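Local structure of esterase Rv0045c (Mycobacterium tuberculosis, 6WYN) at residues V85-G90 with F150-S155; H96-V101 with R318-I323; V176-T181 with H310-D315; S183-H188 with S281-D286; L275-S280 with V302-K307. The protein hydrolyses carboxylic esters, with a strong preference for short, straight-chain alkyl esters such as butanoates, and probably serves ester or lipid metabolism. One frame throughout, in Å; residues are numbered along the deposited sequence.

Overall arrangement
Contacts 1, 3 and 5 lie on the central sheet of the alpha/beta-hydrolase fold, where strands 85-88, 150-154, 174-178, 273-278 and 299-305 are successive neighbours; the centres of contacts 3 and 5 are about 8 Å apart, those of 1 and 3 about 9 Å. Contact 2 packs helix 99-105 and helix 317-328 together, some 11 Å from contact 1 between centres, and contact 4 joins helix 182-200 to the loop after strand 273-278. Along the chain, contacts 4 and 5 both fall inside the loop closed by contact 3. This folding gathers S155 from contact 1 and D179 and H310 from contact 3 into one probable active site, beside F283 of contact 4.

Contact 1 (V85-G90 with F150-S155); sequences VIFLHG and FVVGMS
V152 bonds to two residues of strand 85-88: its N donates to I86 O at 2.8 Å and its O accepts from L88 N. Strands 85-88 and 150-154 are parallel, 13° apart, and two more backbone hydrogen bonds complete the pairing, I86 N to F150 O and M154 N to L88 O at 2.8 Å. CA-H...O contacts fill in between, the shortest from F87 CA to V152 O at 3.1 Å.

The side chains sort onto two faces. On the face of V85, F87 and V152, the F87 ring lies alongside V152, pointing the same way, with CD2 3.6 Å from V152 CB. V152 CG2, beside its own backbone N because CG1 takes the place anti to it, reaches both F87 CE2 and V85 CG1, the latter at 3.9 Å. The face of I86, V151 and L88 is looser: V151 spreads its two methyls, CG2 to I86 CD1 at 4.1 Å and CG1 to L88 CD1. At the end of strand 150-154, M154 bends at chi2 and brings SD within 3.7 Å of G90 CA.

Farther out, W98 meets the F87 ring at about 45°, helix 156-167 packs on L88 and V151, and strand 174-178 continues the sheet beyond V152. H89 ND1 donates to G90 O in the plane of its ring, and NE2 is bonded to L114 N, which fixes the ring's rotation. At S155, the probable nucleophile, phi turns positive (46°) between strand 150-154 and helix 156-167; this strained strand-to-helix turn, with G153 and S155 in a GxSxG sequence, is the nucleophile elbow of an alpha/beta hydrolase.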
# COMPACT_ATOMS: atom_id res chain seq x y z
N VAL A 85 1.67 -9.85 -10.36
CA VAL A 85 0.98 -9.35 -9.15
C VAL A 85 1.00 -7.84 -9.17
O VAL A 85 2.05 -7.26 -9.47
CB VAL A 85 1.67 -9.86 -7.88
CG1 VAL A 85 0.86 -9.52 -6.65
CG2 VAL A 85 1.92 -11.37 -7.98
N ILE A 86 -0.10 -7.25 -8.80
CA ILE A 86 -0.20 -5.80 -8.52
C ILE A 86 -0.25 -5.59 -7.01
O ILE A 86 -1.06 -6.26 -6.36
CB ILE A 86 -1.45 -5.25 -9.21
CG1 ILE A 86 -1.43 -5.51 -10.72
CG2 ILE A 86 -1.57 -3.78 -8.89
CD1 ILE A 86 -2.82 -5.42 -11.35
N PHE A 87 0.53 -4.65 -6.50
CA PHE A 87 0.56 -4.29 -5.07
C PHE A 87 0.11 -2.84 -4.93
O PHE A 87 0.63 -1.99 -5.70
CB PHE A 87 1.98 -4.46 -4.52
CG PHE A 87 2.46 -5.88 -4.41
CD1 PHE A 87 3.13 -6.48 -5.45
CD2 PHE A 87 2.29 -6.58 -3.22
CE1 PHE A 87 3.62 -7.78 -5.34
CE2 PHE A 87 2.73 -7.89 -3.12
CZ PHE A 87 3.41 -8.48 -4.16
N LEU A 88 -0.80 -2.58 -3.99
CA LEU A 88 -1.31 -1.23 -3.68
C LEU A 88 -1.04 -0.95 -2.21
O LEU A 88 -1.62 -1.64 -1.36
CB LEU A 88 -2.80 -1.16 -4.01
CG LEU A 88 -3.15 -1.61 -5.44
CD1 LEU A 88 -4.63 -1.46 -5.70
CD2 LEU A 88 -2.44 -0.75 -6.48
N HIS A 89 -0.21 0.05 -1.93
CA HIS A 89 0.15 0.48 -0.56
C HIS A 89 -0.99 1.16 0.21
O HIS A 89 -2.10 1.42 -0.33
CB HIS A 89 1.34 1.44 -0.68
CG HIS A 89 1.01 2.70 -1.39
ND1 HIS A 89 0.36 3.75 -0.75
CD2 HIS A 89 1.28 3.12 -2.66
CE1 HIS A 89 0.23 4.75 -1.62
NE2 HIS A 89 0.81 4.40 -2.77
N GLY A 90 -0.71 1.50 1.45
CA GLY A 90 -1.69 2.16 2.33
C GLY A 90 -1.63 3.68 2.26
O GLY A 90 -0.70 4.29 1.66
N PHE A 150 -3.52 -11.53 -9.68
CA PHE A 150 -3.50 -11.28 -8.21
C PHE A 150 -3.27 -9.81 -7.88
O PHE A 150 -2.32 -9.19 -8.37
CB PHE A 150 -2.43 -12.15 -7.52
CG PHE A 150 -2.40 -13.56 -8.05
CD1 PHE A 150 -1.74 -13.87 -9.23
CD2 PHE A 150 -3.16 -14.56 -7.45
CE1 PHE A 150 -1.76 -15.15 -9.77
CE2 PHE A 150 -3.18 -15.85 -7.97
CZ PHE A 150 -2.48 -16.14 -9.13
N VAL A 151 -4.09 -9.26 -6.99
CA VAL A 151 -3.91 -7.91 -6.42
C VAL A 151 -3.79 -8.01 -4.91
O VAL A 151 -4.69 -8.55 -4.28
CB VAL A 151 -5.03 -6.96 -6.84
CG1 VAL A 151 -4.80 -5.54 -6.37
CG2 VAL A 151 -5.19 -7.01 -8.35
N VAL A 152 -2.70 -7.47 -4.40
CA VAL A 152 -2.43 -7.34 -2.96
C VAL A 152 -2.55 -5.87 -2.63
O VAL A 152 -1.80 -5.10 -3.23
CB VAL A 152 -1.04 -7.85 -2.64
CG1 VAL A 152 -0.73 -7.72 -1.16
CG2 VAL A 152 -0.86 -9.26 -3.16
N GLY A 153 -3.41 -5.54 -1.67
CA GLY A 153 -3.62 -4.16 -1.25
C GLY A 153 -3.60 -4.04 0.25
O GLY A 153 -4.37 -4.78 0.93
N MET A 154 -2.86 -3.08 0.76
CA MET A 154 -2.86 -2.80 2.21
C MET A 154 -3.73 -1.57 2.53
O MET A 154 -3.58 -0.51 1.87
CB MET A 154 -1.43 -2.58 2.70
CG MET A 154 -1.34 -2.40 4.18
SD MET A 154 -0.91 -0.69 4.50
CE MET A 154 -0.93 -0.62 6.29
N SER A 155 -4.56 -1.65 3.56
CA SER A 155 -5.40 -0.49 4.04
C SER A 155 -6.10 0.25 2.86
O SER A 155 -6.90 -0.36 2.18
CB SER A 155 -4.60 0.40 4.95
OG SER A 155 -5.50 1.08 5.84

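Contact 2 (H96-V101 with R318-I323); sequences HTWDTV and RALIEI
L320 and I321 of helix 317-328 pack against W98 and V101 at the start of helix 99-105, on one flank of the alpha/beta-hydrolase sheet. The tight part is the I321 side: its CG1 lies 3.6 Å from V101 O, and CD1 runs on to V101 CA at 3.8 Å and to T100 O at 3.9 Å. V101 and I321 slide past each other in opposite directions, so the isoleucine rests along the helix backbone as much as on the valine methyls. The buried T100 OG1 is bonded to Q55 and N52.

L320 makes a looser contact. Its CG stands anti to the backbone N (chi1 -173°), and CD2 is the branch that does the touching, between V101 CG2 at 4.1 Å and the indole of W98. Q313 from helix 312-315 also packs on W98, V101 and L320, closing this buried corner.

Toward solvent, R318 and E322 turn to the exposed side of their helix; R318 bonds to the backbone carbonyls of E54 and Q55, and E322 pairs with R325. On the W98 side, T97 CG2 sits above one face of the indole, toward the rim, whereas L320 CD2 approaches the edge near the ring plane, 4.0 Å from W98 CZ3.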
# COMPACT_ATOMS: atom_id res chain seq x y z
N HIS A 96 7.33 1.79 -2.62
CA HIS A 96 8.57 1.21 -2.06
C HIS A 96 8.25 0.40 -0.79
O HIS A 96 9.11 -0.42 -0.40
CB HIS A 96 9.62 2.27 -1.73
CG HIS A 96 10.42 2.72 -2.91
ND1 HIS A 96 11.45 1.97 -3.41
CD2 HIS A 96 10.36 3.85 -3.67
CE1 HIS A 96 12.01 2.62 -4.43
NE2 HIS A 96 11.35 3.76 -4.61
N THR A 97 7.08 0.59 -0.17
CA THR A 97 6.65 -0.21 1.01
C THR A 97 6.76 -1.68 0.63
O THR A 97 6.99 -2.53 1.50
CB THR A 97 5.24 0.16 1.50
OG1 THR A 97 5.03 -0.37 2.82
CG2 THR A 97 4.15 -0.40 0.63
N TRP A 98 6.58 -2.01 -0.64
CA TRP A 98 6.56 -3.42 -1.08
C TRP A 98 7.94 -3.99 -1.44
O TRP A 98 7.96 -5.17 -1.77
CB TRP A 98 5.60 -3.60 -2.22
CG TRP A 98 4.22 -3.19 -1.92
CD1 TRP A 98 3.58 -2.05 -2.33
CD2 TRP A 98 3.32 -3.90 -1.08
NE1 TRP A 98 2.28 -2.08 -1.89
CE2 TRP A 98 2.12 -3.17 -1.07
CE3 TRP A 98 3.41 -5.09 -0.35
CZ2 TRP A 98 1.01 -3.58 -0.34
CZ3 TRP A 98 2.33 -5.49 0.38
CH2 TRP A 98 1.12 -4.78 0.32
N ASP A 99 9.01 -3.20 -1.42
CA ASP A 99 10.34 -3.63 -1.95
C ASP A 99 10.74 -5.00 -1.36
O ASP A 99 11.18 -5.89 -2.09
CB ASP A 99 11.40 -2.56 -1.68
CG ASP A 99 11.26 -1.27 -2.47
OD1 ASP A 99 10.33 -1.18 -3.35
OD2 ASP A 99 12.07 -0.34 -2.17
N THR A 100 10.64 -5.14 -0.04
CA THR A 100 11.15 -6.35 0.65
C THR A 100 10.31 -7.51 0.19
O THR A 100 10.89 -8.52 -0.23
CB THR A 100 11.22 -6.18 2.17
OG1 THR A 100 12.17 -5.16 2.46
CG2 THR A 100 11.62 -7.48 2.84
N VAL A 101 8.99 -7.36 0.24
CA VAL A 101 8.09 -8.46 -0.18
C VAL A 101 8.38 -8.84 -1.64
O VAL A 101 8.40 -10.02 -1.99
CB VAL A 101 6.62 -8.07 0.07
CG1 VAL A 101 5.65 -8.95 -0.68
CG2 VAL A 101 6.28 -8.07 1.55
N ARG A 318 8.63 -11.35 5.72
CA ARG A 318 8.95 -12.76 5.40
C ARG A 318 7.67 -13.57 5.56
O ARG A 318 7.38 -14.40 4.68
CB ARG A 318 10.11 -13.30 6.24
CG ARG A 318 11.47 -12.68 5.96
CD ARG A 318 12.63 -13.21 6.82
NE ARG A 318 13.85 -12.39 6.76
CZ ARG A 318 14.97 -12.57 7.47
NH1 ARG A 318 15.07 -13.54 8.37
NH2 ARG A 318 16.01 -11.77 7.31
N ALA A 319 6.90 -13.30 6.61
CA ALA A 319 5.64 -14.06 6.83
C ALA A 319 4.65 -13.68 5.71
O ALA A 319 3.99 -14.54 5.15
CB ALA A 319 5.11 -13.77 8.23
N LEU A 320 4.64 -12.40 5.29
CA LEU A 320 3.74 -12.01 4.17
C LEU A 320 4.15 -12.66 2.83
O LEU A 320 3.27 -13.06 2.05
CB LEU A 320 3.63 -10.48 4.08
CG LEU A 320 2.60 -10.01 3.06
CD1 LEU A 320 1.26 -10.67 3.36
CD2 LEU A 320 2.46 -8.49 3.08
N ILE A 321 5.44 -12.74 2.56
CA ILE A 321 5.94 -13.41 1.32
C ILE A 321 5.36 -14.84 1.26
O ILE A 321 4.79 -15.26 0.23
CB ILE A 321 7.47 -13.33 1.29
CG1 ILE A 321 7.96 -11.90 1.00
CG2 ILE A 321 8.00 -14.32 0.25
CD1 ILE A 321 9.36 -11.60 1.55
N GLU A 322 5.43 -15.59 2.36
CA GLU A 322 4.99 -17.01 2.38
C GLU A 322 3.51 -17.04 2.10
O GLU A 322 3.07 -17.89 1.32
CB GLU A 322 5.39 -17.71 3.68
CG GLU A 322 6.88 -18.06 3.72
CD GLU A 322 7.63 -18.27 2.39
OE1 GLU A 322 8.70 -17.63 2.21
OE2 GLU A 322 7.16 -19.06 1.50
N ILE A 323 2.73 -16.14 2.68
CA ILE A 323 1.26 -16.17 2.45
C ILE A 323 1.00 -15.83 0.98
O ILE A 323 0.10 -16.42 0.37
CB ILE A 323 0.51 -15.19 3.36
CG1 ILE A 323 0.54 -15.65 4.82
CG2 ILE A 323 -0.91 -14.98 2.85
CD1 ILE A 323 0.38 -14.51 5.79

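Contact 3 (V176-T181 with H310-D315); sequences VLVDVT and HSVQSD
D179 and H310 meet with their flat groups turned 60° apart, carboxylate against imidazole. H310 ND1 donates to D179 OD2 over 2.5 Å in a nearly straight bond (173° at the hydrogen). The oxygen lies in the ring plane and accepts the N-H on its anti lone pair, away from OD1. CG of H310 stands anti to the backbone N (chi1 -177°), which carries the ring across to the aspartate. D179 O also sits at the ring edge, in plane, 3.0 Å from H310 CE1.

Behind this pair the contact is apolar. V178 CG1 crosses V312 at an angle, 3.7 Å from V312 CG2, and the bent Q313 chain brings OE1 to 3.9 Å from the same V178 CG1. That buried oxygen has no polar partner in the model, whereas NE2 of Q313 is bonded to T97 OG1.

D179 is held from several sides: OD2 is also bonded to S281 OG and OD1 to G278 N, which fixes the carboxylate's rotation. The F283 ring stacks on H310, and H310 NE2 bonds to S155 OG. The loop right after strand 174-178 thus supplies the aspartate, and the loop before helix 312-315 the histidine, of what is probably the Ser-His-Asp triad. The chain of bonds from D179 through H310 to S155 is consistent with a charge relay in which the aspartate orients H310 to activate S155 for attack on the ester.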
# COMPACT_ATOMS: atom_id res chain seq x y z
N VAL A 176 -5.82 -10.11 -2.20
CA VAL A 176 -5.24 -10.26 -0.85
C VAL A 176 -5.33 -8.88 -0.20
O VAL A 176 -4.71 -7.93 -0.73
CB VAL A 176 -3.81 -10.80 -0.89
CG1 VAL A 176 -3.26 -10.94 0.51
CG2 VAL A 176 -3.71 -12.12 -1.65
N LEU A 177 -6.11 -8.80 0.88
CA LEU A 177 -6.31 -7.58 1.68
C LEU A 177 -5.33 -7.63 2.84
O LEU A 177 -5.38 -8.63 3.65
CB LEU A 177 -7.75 -7.52 2.21
CG LEU A 177 -8.86 -7.40 1.17
CD1 LEU A 177 -10.20 -7.30 1.87
CD2 LEU A 177 -8.68 -6.17 0.28
N VAL A 178 -4.53 -6.58 3.02
CA VAL A 178 -3.62 -6.54 4.20
C VAL A 178 -4.21 -5.60 5.24
O VAL A 178 -4.21 -4.37 5.03
CB VAL A 178 -2.19 -6.22 3.79
CG1 VAL A 178 -1.23 -6.18 4.95
CG2 VAL A 178 -1.71 -7.23 2.76
N ASP A 179 -4.62 -6.20 6.38
CA ASP A 179 -5.11 -5.55 7.60
C ASP A 179 -6.17 -4.49 7.30
O ASP A 179 -6.12 -3.43 7.92
CB ASP A 179 -3.93 -4.98 8.40
CG ASP A 179 -4.17 -4.99 9.91
OD1 ASP A 179 -4.51 -6.06 10.42
OD2 ASP A 179 -4.05 -3.91 10.57
N VAL A 180 -7.17 -4.80 6.50
CA VAL A 180 -8.30 -3.87 6.28
C VAL A 180 -9.56 -4.61 5.85
O VAL A 180 -9.48 -5.63 5.17
CB VAL A 180 -7.89 -2.80 5.24
CG1 VAL A 180 -7.84 -3.42 3.85
CG2 VAL A 180 -8.81 -1.59 5.29
N THR A 181 -10.71 -4.02 6.18
CA THR A 181 -12.03 -4.30 5.55
C THR A 181 -12.70 -2.93 5.34
O THR A 181 -12.29 -1.95 5.93
CB THR A 181 -12.91 -5.21 6.43
OG1 THR A 181 -13.44 -4.37 7.46
CG2 THR A 181 -12.16 -6.37 7.06
N HIS A 310 -0.19 -3.04 11.80
CA HIS A 310 -1.08 -2.76 10.66
C HIS A 310 -0.31 -2.95 9.35
O HIS A 310 -0.85 -3.56 8.44
CB HIS A 310 -1.59 -1.32 10.86
CG HIS A 310 -2.57 -0.87 9.82
ND1 HIS A 310 -3.66 -1.64 9.49
CD2 HIS A 310 -2.70 0.29 9.14
CE1 HIS A 310 -4.37 -1.03 8.56
NE2 HIS A 310 -3.81 0.16 8.34
N SER A 311 0.92 -2.45 9.28
CA SER A 311 1.77 -2.53 8.06
C SER A 311 2.56 -3.83 8.08
O SER A 311 3.77 -3.84 8.43
CB SER A 311 2.63 -1.31 7.90
OG SER A 311 3.18 -1.33 6.59
N VAL A 312 1.87 -4.92 7.73
CA VAL A 312 2.41 -6.30 7.79
C VAL A 312 3.64 -6.36 6.86
O VAL A 312 4.69 -6.99 7.24
CB VAL A 312 1.35 -7.33 7.39
CG1 VAL A 312 1.94 -8.72 7.46
CG2 VAL A 312 0.09 -7.25 8.24
N GLN A 313 3.57 -5.70 5.70
CA GLN A 313 4.70 -5.70 4.75
C GLN A 313 5.93 -5.01 5.34
O GLN A 313 7.06 -5.30 4.84
CB GLN A 313 4.30 -5.07 3.41
CG GLN A 313 4.11 -3.56 3.47
CD GLN A 313 2.70 -3.16 3.79
OE1 GLN A 313 1.90 -3.96 4.31
NE2 GLN A 313 2.37 -1.88 3.52
N SER A 314 5.77 -4.12 6.31
CA SER A 314 6.90 -3.46 7.00
C SER A 314 7.35 -4.29 8.21
O SER A 314 8.56 -4.38 8.45
CB SER A 314 6.55 -2.06 7.43
OG SER A 314 5.81 -1.40 6.40
N ASP A 315 6.42 -4.84 9.00
CA ASP A 315 6.79 -5.46 10.30
C ASP A 315 7.18 -6.93 10.10
O ASP A 315 8.07 -7.36 10.74
CB ASP A 315 5.66 -5.35 11.30
CG ASP A 315 5.29 -3.93 11.65
OD1 ASP A 315 5.99 -2.98 11.22
OD2 ASP A 315 4.24 -3.76 12.31

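Contact 4 (S183-H188 with S281-D286); sequences SALQRH and SGFVTD
The first turns of helix 182-200 come against the loop 281-286, with A184 and V284 closest at 5.6 Å between CA atoms. In this alpha/beta hydrolase the loop follows strand 273-278 and carries F283 into the probable active site.

F283, with CG anti to its backbone N (chi1 -162°), points the far end of its ring at the helix. A184 CB lies 3.5 Å from F283 O and also touches CD1 of the ring. L185 CD1 comes to the ring edge, in plane, 3.9 Å from F283 CZ. H188 crosses F283 at about a right angle as a side chain and brings CB to 3.7 Å from F283 CE2; the two rings themselves are inclined at 43°. H188 influences substrate selectivity, so F283 links a selectivity residue to H310 of the probable triad.

At the loop's start, S281 OG accepts from F283 N in an ST turn. T285 caps the next helix through D288 N.

The outer side is polar and wetter. R187, bent at chi3, has its main partner in D288, a salt bridge through NH1, and the same nitrogen donates to a water that bonds to G282 O. A second water, over the centre of one face of the F283 ring, bridges the segments, lying 2.9 Å from A184 O and 2.8 Å from F283 O.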
# COMPACT_ATOMS: atom_id res chain seq x y z
N SER A 183 -15.43 -1.79 6.70
CA SER A 183 -15.83 -1.32 8.06
C SER A 183 -14.62 -0.79 8.83
O SER A 183 -14.74 0.24 9.53
CB SER A 183 -16.57 -2.40 8.81
OG SER A 183 -17.70 -2.83 8.06
N ALA A 184 -13.48 -1.48 8.76
CA ALA A 184 -12.30 -1.12 9.57
C ALA A 184 -11.76 0.25 9.14
O ALA A 184 -11.43 1.09 10.00
CB ALA A 184 -11.26 -2.21 9.44
N LEU A 185 -11.64 0.49 7.84
CA LEU A 185 -11.12 1.81 7.41
C LEU A 185 -12.17 2.89 7.70
O LEU A 185 -11.78 3.97 8.07
CB LEU A 185 -10.74 1.78 5.92
CG LEU A 185 -9.90 2.98 5.46
CD1 LEU A 185 -8.81 3.33 6.43
CD2 LEU A 185 -9.27 2.72 4.09
N GLN A 186 -13.46 2.62 7.53
CA GLN A 186 -14.53 3.59 7.91
C GLN A 186 -14.33 4.01 9.37
O GLN A 186 -14.35 5.21 9.67
CB GLN A 186 -15.91 2.96 7.70
CG GLN A 186 -17.07 3.94 7.86
CD GLN A 186 -18.34 3.34 7.32
OE1 GLN A 186 -18.68 2.19 7.58
NE2 GLN A 186 -19.05 4.11 6.53
N ARG A 187 -14.13 3.07 10.29
CA ARG A 187 -13.93 3.42 11.73
C ARG A 187 -12.68 4.31 11.85
O ARG A 187 -12.72 5.35 12.57
CB ARG A 187 -13.93 2.10 12.54
CG ARG A 187 -13.41 2.15 13.97
CD ARG A 187 -13.20 0.76 14.64
NE ARG A 187 -14.21 -0.15 14.12
CZ ARG A 187 -14.00 -1.26 13.42
NH1 ARG A 187 -12.79 -1.76 13.22
NH2 ARG A 187 -15.05 -1.92 12.96
N HIS A 188 -11.56 3.99 11.19
CA HIS A 188 -10.34 4.85 11.23
C HIS A 188 -10.60 6.27 10.68
O HIS A 188 -10.13 7.25 11.28
CB HIS A 188 -9.18 4.20 10.46
CG HIS A 188 -7.90 4.98 10.49
ND1 HIS A 188 -7.06 4.99 11.59
CD2 HIS A 188 -7.31 5.75 9.55
CE1 HIS A 188 -6.01 5.75 11.35
NE2 HIS A 188 -6.14 6.23 10.10
N SER A 281 -2.22 -5.83 15.68
CA SER A 281 -3.03 -4.71 15.15
C SER A 281 -4.47 -4.90 15.62
O SER A 281 -5.05 -5.92 15.33
CB SER A 281 -2.95 -4.64 13.65
OG SER A 281 -3.86 -3.65 13.19
N GLY A 282 -5.02 -3.86 16.24
CA GLY A 282 -6.45 -3.75 16.58
C GLY A 282 -7.28 -3.22 15.43
O GLY A 282 -8.51 -3.12 15.56
N PHE A 283 -6.66 -2.94 14.29
CA PHE A 283 -7.35 -2.22 13.20
C PHE A 283 -8.58 -2.99 12.74
O PHE A 283 -9.67 -2.40 12.54
CB PHE A 283 -6.35 -1.97 12.07
CG PHE A 283 -6.79 -0.90 11.11
CD1 PHE A 283 -7.54 -1.22 10.01
CD2 PHE A 283 -6.40 0.41 11.31
CE1 PHE A 283 -7.93 -0.25 9.10
CE2 PHE A 283 -6.78 1.40 10.41
CZ PHE A 283 -7.53 1.06 9.30
N VAL A 284 -8.41 -4.28 12.52
CA VAL A 284 -9.47 -5.20 12.07
C VAL A 284 -9.89 -6.06 13.28
O VAL A 284 -9.02 -6.73 13.83
CB VAL A 284 -9.00 -6.07 10.91
CG1 VAL A 284 -10.09 -7.04 10.45
CG2 VAL A 284 -8.49 -5.17 9.76
N THR A 285 -11.18 -6.06 13.61
CA THR A 285 -11.77 -6.86 14.70
C THR A 285 -12.22 -8.22 14.19
O THR A 285 -12.42 -8.42 12.96
CB THR A 285 -12.98 -6.15 15.32
OG1 THR A 285 -14.02 -6.11 14.34
CG2 THR A 285 -12.59 -4.78 15.79
N ASP A 286 -12.47 -9.14 15.12
CA ASP A 286 -13.07 -10.46 14.77
C ASP A 286 -14.42 -10.26 14.09
O ASP A 286 -14.72 -10.97 13.13
CB ASP A 286 -13.23 -11.35 16.01
CG ASP A 286 -11.89 -11.84 16.57
OD1 ASP A 286 -10.87 -11.79 15.84
OD2 ASP A 286 -11.85 -12.23 17.73
O HOH W 1 -10.21 0.39 12.53
O HOH W 2 -10.79 -1.36 15.34

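Contact 5 (L275-S280 with V302-K307); sequences LVRGGS and VHIVEK
R277 spans most of this contact from its place in strand 273-278. CB lies 4.2 Å from H303 O, the atom that accepts R277 N. CG then packs on V302 CG2 at 3.8 Å, and CD stays near the same methyl. The chain bends at chi3 (46°), bringing the guanidinium alongside I304, with NH1 3.7 Å from I304 CD1. NH2 is bonded to S281 O, which ties the tip back to its own loop, and the arginine also packs on D179 of the probable active site.

V302 CG2 is shared: it touches L275 CD2 at 3.7 Å as well as R277, since chi1 of V302 places this methyl anti to the backbone N. L275, V302, R277 and I304 all lie on one face, where T289 of helix 286-295 packs on L275, R277 and V302. On the other face V276 CG1 meets V305 CG2 at 3.8 Å, and I323 of helix 317-328 covers both valines.

Four backbone hydrogen bonds join the parallel strands: H303 N to L275 O, R277 N to H303 O at 2.7 Å, V305 N to R277 O, and G279 N to V305 O. The last donor stands above the carbonyl plane, as the first chain turns away. Beyond it G279 CA rests on I304 CG2, and one water joins S280 OG to K307 N, 2.8 Å from the latter.

Strand 299-305 is the outermost strand here, reached through helix 286-295: a beta-alpha-beta crossover at the edge of the alpha/beta-hydrolase sheet.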
# COMPACT_ATOMS: atom_id res chain seq x y z
N LEU A 275 -7.67 -12.48 3.63
CA LEU A 275 -7.33 -11.35 4.52
C LEU A 275 -6.08 -11.74 5.26
O LEU A 275 -5.97 -12.93 5.66
CB LEU A 275 -8.50 -11.08 5.46
CG LEU A 275 -8.29 -10.09 6.61
CD1 LEU A 275 -8.06 -8.69 6.05
CD2 LEU A 275 -9.51 -10.09 7.53
N VAL A 276 -5.21 -10.76 5.49
CA VAL A 276 -3.99 -10.92 6.31
C VAL A 276 -4.12 -9.91 7.42
O VAL A 276 -4.12 -8.69 7.07
CB VAL A 276 -2.68 -10.75 5.51
CG1 VAL A 276 -1.45 -10.93 6.41
CG2 VAL A 276 -2.60 -11.71 4.34
N ARG A 277 -4.19 -10.35 8.68
CA ARG A 277 -4.18 -9.39 9.79
C ARG A 277 -2.81 -9.37 10.46
O ARG A 277 -2.14 -10.43 10.51
CB ARG A 277 -5.23 -9.70 10.87
CG ARG A 277 -6.68 -9.39 10.49
CD ARG A 277 -7.63 -9.63 11.67
NE ARG A 277 -7.00 -8.99 12.81
CZ ARG A 277 -6.63 -9.62 13.95
NH1 ARG A 277 -6.97 -10.88 14.14
NH2 ARG A 277 -5.92 -8.98 14.88
N GLY A 278 -2.47 -8.24 11.02
CA GLY A 278 -1.42 -8.12 12.04
C GLY A 278 -1.96 -8.54 13.40
O GLY A 278 -2.96 -7.96 13.82
N GLY A 279 -1.36 -9.57 13.99
CA GLY A 279 -1.67 -10.09 15.34
C GLY A 279 -1.59 -9.06 16.45
O GLY A 279 -2.34 -9.20 17.42
N SER A 280 -0.75 -8.04 16.32
CA SER A 280 -0.66 -6.89 17.26
C SER A 280 -1.44 -5.67 16.72
O SER A 280 -1.28 -4.61 17.26
CB SER A 280 0.75 -6.53 17.53
OG SER A 280 1.40 -7.69 18.04
N VAL A 302 -8.68 -15.76 7.03
CA VAL A 302 -7.74 -14.76 7.58
C VAL A 302 -6.48 -15.48 8.03
O VAL A 302 -6.56 -16.59 8.69
CB VAL A 302 -8.37 -13.95 8.72
CG1 VAL A 302 -8.62 -14.83 9.91
CG2 VAL A 302 -7.50 -12.78 9.11
N HIS A 303 -5.34 -14.90 7.69
CA HIS A 303 -4.03 -15.29 8.24
C HIS A 303 -3.67 -14.25 9.26
O HIS A 303 -3.70 -13.04 8.92
CB HIS A 303 -2.96 -15.31 7.17
CG HIS A 303 -3.31 -16.18 6.05
ND1 HIS A 303 -2.70 -17.38 5.89
CD2 HIS A 303 -4.26 -16.07 5.10
CE1 HIS A 303 -3.23 -17.98 4.86
NE2 HIS A 303 -4.15 -17.18 4.32
N ILE A 304 -3.34 -14.68 10.46
CA ILE A 304 -3.06 -13.73 11.55
C ILE A 304 -1.56 -13.82 11.76
O ILE A 304 -1.11 -14.94 12.13
CB ILE A 304 -3.91 -14.03 12.79
CG1 ILE A 304 -5.40 -13.95 12.46
CG2 ILE A 304 -3.54 -13.11 13.94
CD1 ILE A 304 -6.31 -14.43 13.57
N VAL A 305 -0.83 -12.72 11.52
CA VAL A 305 0.65 -12.70 11.53
C VAL A 305 1.10 -12.20 12.88
O VAL A 305 0.91 -11.00 13.19
CB VAL A 305 1.27 -11.89 10.37
CG1 VAL A 305 2.79 -11.84 10.46
CG2 VAL A 305 0.84 -12.46 9.04
N GLU A 306 1.71 -13.10 13.64
CA GLU A 306 2.19 -12.82 15.01
C GLU A 306 3.26 -11.73 14.93
O GLU A 306 4.10 -11.77 14.01
CB GLU A 306 2.72 -14.09 15.69
CG GLU A 306 2.95 -13.88 17.20
CD GLU A 306 3.50 -15.05 18.01
OE1 GLU A 306 3.85 -14.80 19.22
OE2 GLU A 306 3.58 -16.21 17.46
N LYS A 307 3.18 -10.77 15.83
CA LYS A 307 4.16 -9.69 16.12
C LYS A 307 4.21 -8.72 14.93
O LYS A 307 5.28 -8.20 14.66
CB LYS A 307 5.53 -10.30 16.43
CG LYS A 307 5.60 -11.02 17.78
CD LYS A 307 6.89 -11.76 18.06
CE LYS A 307 6.97 -12.14 19.52
NZ LYS A 307 7.92 -13.25 19.76
O HOH W 3 1.09 -10.65 17.73